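Local coordinates for protein lectin (Trichosanthes anguina, PDB 4HR6) that is a seed lectin that probably binds carbohydrate, a nontoxic three-chain homologue of type II ribosome-inactivating proteins, at residues B[29-43]-B[52-65]. Sequence-based numbering, arbitrary orientation.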
loop_
_atom_site.group_PDB
_atom_site.type_symbol
_atom_site.label_atom_id
_atom_site.label_comp_id
_atom_site.label_asym_id
_atom_site.label_seq_id
_atom_site.Cartn_x
_atom_site.Cartn_y
_atom_site.Cartn_z
ATOM N N ALA B 29 6.593 26.159 -9.718
ATOM C CA ALA B 29 7.066 26.980 -10.810
ATOM C C ALA B 29 7.771 26.134 -11.840
ATOM O O ALA B 29 8.165 25.002 -11.558
ATOM C CB ALA B 29 8.048 28.024 -10.290
ATOM N N TYR B 30 7.937 26.689 -13.037
ATOM C CA TYR B 30 8.828 26.077 -14.023
ATOM C C TYR B 30 9.476 27.126 -14.905
ATOM O O TYR B 30 9.002 28.260 -14.982
ATOM C CB TYR B 30 8.088 25.056 -14.911
ATOM C CG TYR B 30 7.356 25.635 -16.108
ATOM C CD1 TYR B 30 7.928 25.617 -17.388
ATOM C CD2 TYR B 30 6.104 26.179 -15.970
ATOM C CE1 TYR B 30 7.252 26.128 -18.486
ATOM C CE2 TYR B 30 5.427 26.706 -17.048
ATOM C CZ TYR B 30 6.005 26.670 -18.301
ATOM O OH TYR B 30 5.319 27.186 -19.352
ATOM N N GLN B 31 10.521 26.695 -15.601
ATOM C CA GLN B 31 11.213 27.506 -16.585
ATOM C C GLN B 31 11.516 26.672 -17.842
ATOM O O GLN B 31 12.052 25.570 -17.737
ATOM C CB GLN B 31 12.542 28.012 -16.021
ATOM C CG GLN B 31 13.091 29.199 -16.810
ATOM C CD GLN B 31 14.575 29.451 -16.602
ATOM O OE1 GLN B 31 15.232 28.781 -15.818
ATOM N NE2 GLN B 31 15.107 30.429 -17.322
ATOM N N PRO B 32 11.159 27.184 -19.031
ATOM C CA PRO B 32 11.694 26.557 -20.243
ATOM C C PRO B 32 13.192 26.824 -20.355
ATOM O O PRO B 32 13.606 27.946 -20.134
ATOM C CB PRO B 32 10.948 27.271 -21.382
ATOM C CG PRO B 32 9.873 28.079 -20.748
ATOM C CD PRO B 32 10.258 28.303 -19.326
ATOM N N ALA B 33 13.984 25.812 -20.685
ATOM C CA ALA B 33 15.437 25.983 -20.902
ATOM C C ALA B 33 15.741 27.010 -21.998
ATOM O O ALA B 33 15.086 27.033 -23.053
ATOM C CB ALA B 33 16.089 24.658 -21.245
ATOM N N GLY B 34 16.710 27.883 -21.712
ATOM C CA GLY B 34 17.115 28.942 -22.632
ATOM C C GLY B 34 16.190 30.143 -22.711
ATOM O O GLY B 34 16.236 30.898 -23.695
ATOM N N SER B 35 15.352 30.335 -21.692
ATOM C CA SER B 35 14.403 31.445 -21.687
ATOM C C SER B 35 14.711 32.380 -20.516
ATOM O O SER B 35 15.336 31.958 -19.545
ATOM C CB SER B 35 12.983 30.904 -21.575
ATOM O OG SER B 35 12.018 31.954 -21.565
ATOM N N HIS B 36 14.264 33.633 -20.614
ATOM C CA HIS B 36 14.343 34.603 -19.490
ATOM C C HIS B 36 13.031 34.735 -18.779
ATOM O O HIS B 36 12.867 35.663 -18.002
ATOM C CB HIS B 36 14.683 36.021 -19.966
ATOM C CG HIS B 36 15.709 36.058 -21.022
ATOM N ND1 HIS B 36 16.924 35.430 -20.877
ATOM C CD2 HIS B 36 15.701 36.607 -22.257
ATOM C CE1 HIS B 36 17.627 35.595 -21.982
ATOM N NE2 HIS B 36 16.912 36.311 -22.833
ATOM N N GLU B 37 12.082 33.859 -19.094
ATOM C CA GLU B 37 10.779 33.851 -18.456
ATOM C C GLU B 37 10.690 32.635 -17.552
ATOM O O GLU B 37 11.303 31.606 -17.833
ATOM C CB GLU B 37 9.675 33.767 -19.490
ATOM C CG GLU B 37 9.785 34.767 -20.622
ATOM C CD GLU B 37 9.561 36.197 -20.177
ATOM O OE1 GLU B 37 8.651 36.456 -19.373
ATOM O OE2 GLU B 37 10.296 37.077 -20.656
ATOM N N SER B 38 9.928 32.784 -16.468
ATOM C CA SER B 38 9.581 31.699 -15.594
ATOM C C SER B 38 8.111 31.883 -15.223
ATOM O O SER B 38 7.535 32.971 -15.376
ATOM C CB SER B 38 10.495 31.688 -14.364
ATOM O OG SER B 38 10.325 32.862 -13.576
ATOM N N TYR B 39 7.479 30.809 -14.768
ATOM C CA TYR B 39 6.047 30.846 -14.505
ATOM C C TYR B 39 5.773 30.221 -13.161
ATOM O O TYR B 39 6.270 29.142 -12.859
ATOM C CB TYR B 39 5.282 30.141 -15.617
ATOM C CG TYR B 39 5.587 30.709 -16.969
ATOM C CD1 TYR B 39 6.675 30.263 -17.683
ATOM C CD2 TYR B 39 4.816 31.729 -17.503
ATOM C CE1 TYR B 39 6.992 30.800 -18.908
ATOM C CE2 TYR B 39 5.128 32.281 -18.731
ATOM C CZ TYR B 39 6.221 31.800 -19.430
ATOM O OH TYR B 39 6.567 32.321 -20.661
ATOM N N PHE B 40 5.009 30.939 -12.344
ATOM C CA PHE B 40 4.777 30.581 -10.959
ATOM C C PHE B 40 3.292 30.413 -10.791
ATOM O O PHE B 40 2.519 31.200 -11.345
ATOM C CB PHE B 40 5.261 31.690 -10.021
ATOM C CG PHE B 40 6.737 31.682 -9.785
ATOM C CD1 PHE B 40 7.610 32.111 -10.761
ATOM C CD2 PHE B 40 7.258 31.249 -8.574
ATOM C CE1 PHE B 40 8.981 32.108 -10.533
ATOM C CE2 PHE B 40 8.621 31.227 -8.345
ATOM C CZ PHE B 40 9.490 31.665 -9.327
ATOM N N PHE B 41 2.892 29.389 -10.039
ATOM C CA PHE B 41 1.491 29.257 -9.659
ATOM C C PHE B 41 1.112 30.401 -8.740
ATOM O O PHE B 41 1.933 30.905 -7.987
ATOM C CB PHE B 41 1.225 27.912 -8.970
ATOM C CG PHE B 41 1.175 26.748 -9.925
ATOM C CD1 PHE B 41 2.303 25.995 -10.179
ATOM C CD2 PHE B 41 0.007 26.440 -10.598
ATOM C CE1 PHE B 41 2.275 24.940 -11.072
ATOM C CE2 PHE B 41 -0.031 25.380 -11.497
ATOM C CZ PHE B 41 1.106 24.627 -11.732
ATOM N N LEU B 42 -0.158 30.767 -8.806
ATOM C CA LEU B 42 -0.732 31.846 -8.049
ATOM C C LEU B 42 -0.539 31.635 -6.531
ATOM O O LEU B 42 -0.367 32.585 -5.790
ATOM C CB LEU B 42 -2.205 31.954 -8.421
ATOM C CG LEU B 42 -3.056 33.114 -7.909
ATOM C CD1 LEU B 42 -2.402 34.464 -8.202
ATOM C CD2 LEU B 42 -4.424 33.010 -8.562
ATOM N N ASN B 43 -0.535 30.387 -6.083
ATOM C CA ASN B 43 -0.370 30.101 -4.679
ATOM C C ASN B 43 1.005 29.573 -4.360
ATOM O O ASN B 43 1.205 28.977 -3.315
ATOM C CB ASN B 43 -1.448 29.130 -4.215
ATOM C CG ASN B 43 -1.294 27.757 -4.830
ATOM O OD1 ASN B 43 -0.825 27.629 -5.948
ATOM N ND2 ASN B 43 -1.692 26.735 -4.107
ATOM N N LEU B 52 13.829 31.232 -6.375
ATOM C CA LEU B 52 13.855 30.478 -7.636
ATOM C C LEU B 52 13.790 31.376 -8.848
ATOM O O LEU B 52 12.982 32.284 -8.908
ATOM C CB LEU B 52 12.677 29.511 -7.732
ATOM C CG LEU B 52 12.576 28.387 -6.714
ATOM C CD1 LEU B 52 11.192 27.756 -6.794
ATOM C CD2 LEU B 52 13.672 27.365 -6.959
ATOM N N PHE B 53 14.609 31.059 -9.837
ATOM C CA PHE B 53 14.566 31.703 -11.144
ATOM C C PHE B 53 14.626 33.218 -11.008
ATOM O O PHE B 53 13.901 33.948 -11.672
ATOM C CB PHE B 53 13.328 31.248 -11.936
ATOM C CG PHE B 53 13.152 29.749 -11.987
ATOM C CD1 PHE B 53 14.204 28.911 -12.339
ATOM C CD2 PHE B 53 11.931 29.165 -11.664
ATOM C CE1 PHE B 53 14.041 27.535 -12.366
ATOM C CE2 PHE B 53 11.772 27.791 -11.693
ATOM C CZ PHE B 53 12.821 26.979 -12.043
ATOM N N THR B 54 15.511 33.684 -10.138
ATOM C CA THR B 54 15.554 35.108 -9.778
ATOM C C THR B 54 16.182 35.979 -10.863
ATOM O O THR B 54 15.985 37.175 -10.875
ATOM C CB THR B 54 16.292 35.315 -8.445
ATOM O OG1 THR B 54 17.545 34.613 -8.478
ATOM C CG2 THR B 54 15.450 34.763 -7.315
ATOM N N ASP B 55 16.916 35.362 -11.775
ATOM C CA ASP B 55 17.433 36.043 -12.954
ATOM C C ASP B 55 16.514 35.837 -14.167
ATOM O O ASP B 55 16.999 35.672 -15.277
ATOM C CB ASP B 55 18.819 35.484 -13.273
ATOM C CG ASP B 55 18.776 34.000 -13.553
ATOM O OD1 ASP B 55 18.151 33.259 -12.763
ATOM O OD2 ASP B 55 19.325 33.574 -14.582
ATOM N N THR B 56 15.197 35.837 -13.950
ATOM C CA THR B 56 14.217 35.715 -15.028
ATOM C C THR B 56 13.106 36.700 -14.761
ATOM O O THR B 56 12.993 37.219 -13.659
ATOM C CB THR B 56 13.628 34.269 -15.124
ATOM O OG1 THR B 56 12.775 33.987 -14.001
ATOM C CG2 THR B 56 14.721 33.275 -15.151
ATOM N N HIS B 57 12.290 36.968 -15.766
ATOM C CA HIS B 57 11.029 37.647 -15.548
ATOM C C HIS B 57 10.091 36.598 -14.985
ATOM O O HIS B 57 9.846 35.599 -15.637
ATOM C CB HIS B 57 10.438 38.190 -16.852
ATOM C CG HIS B 57 11.364 39.069 -17.619
ATOM N ND1 HIS B 57 11.848 38.728 -18.864
ATOM C CD2 HIS B 57 11.909 40.274 -17.319
ATOM C CE1 HIS B 57 12.655 39.681 -19.294
ATOM N NE2 HIS B 57 12.711 40.629 -18.374
ATOM N N GLN B 58 9.589 36.826 -13.778
ATOM C CA GLN B 58 8.753 35.876 -13.081
ATOM C C GLN B 58 7.302 36.174 -13.351
ATOM O O GLN B 58 6.759 37.122 -12.838
ATOM C CB GLN B 58 9.029 35.911 -11.573
ATOM C CG GLN B 58 10.459 35.533 -11.198
ATOM C CD GLN B 58 10.762 35.750 -9.721
ATOM O OE1 GLN B 58 10.251 36.668 -9.127
ATOM N NE2 GLN B 58 11.574 34.883 -9.128
ATOM N N ASN B 59 6.665 35.353 -14.165
ATOM C CA ASN B 59 5.242 35.519 -14.436
ATOM C C ASN B 59 4.431 34.704 -13.453
ATOM O O ASN B 59 4.848 33.624 -13.041
ATOM C CB ASN B 59 4.940 35.072 -15.857
ATOM C CG ASN B 59 5.753 35.830 -16.863
ATOM O OD1 ASN B 59 5.411 36.957 -17.197
ATOM N ND2 ASN B 59 6.846 35.232 -17.338
ATOM N N VAL B 60 3.271 35.219 -13.100
ATOM C CA VAL B 60 2.364 34.557 -12.186
ATOM C C VAL B 60 1.151 34.043 -12.969
ATOM O O VAL B 60 0.459 34.811 -13.615
ATOM C CB VAL B 60 1.894 35.528 -11.089
ATOM C CG1 VAL B 60 0.988 34.826 -10.092
ATOM C CG2 VAL B 60 3.099 36.112 -10.375
ATOM N N LEU B 61 0.890 32.746 -12.888
ATOM C CA LEU B 61 -0.241 32.148 -13.598
ATOM C C LEU B 61 -1.535 32.532 -12.910
ATOM O O LEU B 61 -1.540 32.880 -11.737
ATOM C CB LEU B 61 -0.071 30.619 -13.671
ATOM C CG LEU B 61 1.228 30.237 -14.382
ATOM C CD1 LEU B 61 1.624 28.793 -14.164
ATOM C CD2 LEU B 61 1.152 30.549 -15.872
ATOM N N ASN B 62 -2.633 32.486 -13.646
ATOM C CA ASN B 62 -3.933 32.844 -13.104
ATOM C C ASN B 62 -4.726 31.623 -12.644
ATOM O O ASN B 62 -5.940 31.602 -12.723
ATOM C CB ASN B 62 -4.734 33.681 -14.111
ATOM C CG ASN B 62 -4.988 32.952 -15.417
ATOM O OD1 ASN B 62 -4.186 32.114 -15.857
ATOM N ND2 ASN B 62 -6.101 33.286 -16.064
ATOM N N PHE B 63 -4.014 30.614 -12.148
ATOM C CA PHE B 63 -4.621 29.479 -11.458
ATOM C C PHE B 63 -3.586 28.926 -10.489
ATOM O O PHE B 63 -2.392 29.259 -10.581
ATOM C CB PHE B 63 -5.060 28.374 -12.436
ATOM C CG PHE B 63 -4.044 28.047 -13.483
ATOM C CD1 PHE B 63 -3.058 27.135 -13.246
ATOM C CD2 PHE B 63 -4.074 28.690 -14.706
ATOM C CE1 PHE B 63 -2.119 26.842 -14.219
ATOM C CE2 PHE B 63 -3.142 28.419 -15.678
ATOM C CZ PHE B 63 -2.160 27.493 -15.439
ATOM N N ASP B 64 -4.043 28.097 -9.558
ATOM C CA ASP B 64 -3.159 27.560 -8.544
ATOM C C ASP B 64 -2.917 26.065 -8.769
ATOM O O ASP B 64 -3.405 25.478 -9.748
ATOM C CB ASP B 64 -3.615 27.948 -7.126
ATOM C CG ASP B 64 -4.884 27.298 -6.693
ATOM O OD1 ASP B 64 -5.085 26.097 -6.960
ATOM O OD2 ASP B 64 -5.669 27.983 -6.014
ATOM N N ASN B 65 -2.090 25.477 -7.921
ATOM C CA ASN B 65 -1.635 24.127 -8.146
ATOM C C ASN B 65 -2.549 23.064 -7.555
ATOM O O ASN B 65 -2.172 21.920 -7.477
ATOM C CB ASN B 65 -0.192 23.954 -7.660
ATOM C CG ASN B 65 -0.006 24.306 -6.210
ATOM O OD1 ASN B 65 -0.929 24.248 -5.429
ATOM N ND2 ASN B 65 1.216 24.638 -5.840
HETATM O O HOH W 1 2.016 26.020 -3.281
#
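Glu37 spreads its carboxylate over two side chains of the neighbouring parallel strand, each oxygen taking a different donor. Its chain bends at chi2 (-68°), which turns the carboxylate toward strand 57-60. Asn59 ND2 meets Glu37 OE1 at 3.0 Å, nearly straight (174°) and on the anti lone pair, whereas His57 ND1 reaches Glu37 OE2 at 2.9 Å from above the carboxylate plane. Asn59 ND2 also donates to Ser38 O, which takes Asn59 N at 2.8 Å from the opposite face of its carbonyl plane; two bonds thus fix the amide nitrogen.

Strand 37-40 pairs in parallel, Glu37 with His57 through Phe40 with Val60, with strand 57-60, an outermost strand of the mixed sheet within this chain, and helix 46-51 completes the beta-alpha-beta unit. On the opposite face of the sheet from Glu37, Ser38 OG lies 2.7 Å from Thr56 OG1, which itself donates to Phe53 O. Gln31 CB sits over one face of the Phe53 ring, 4.0 Å from its centroid, while Ala29 CB meets that ring at its edge. Phe40 CZ approaches Leu52 O at 3.6 Å, and its ring stacks on Phe49 of the connecting helix.

Past the strands, Asn65 CB lies over the centre of the Phe41 ring. Asn43 OD1 accepts Asn65 N, and Asn43 ND2 donates to Asn65 OD1 at 2.9 Å, so the amide of Asn43 serves as both acceptor and donor.

The carboxylate at His57 ND1 would probably favour a protonated imidazole, though exposure to solvent should weaken the effect; on the face of Ser38 and Phe40, the Phe53 loop packs by apolar and CH-pi contacts, with the Ser38-Thr56 hydroxyl pair beside them.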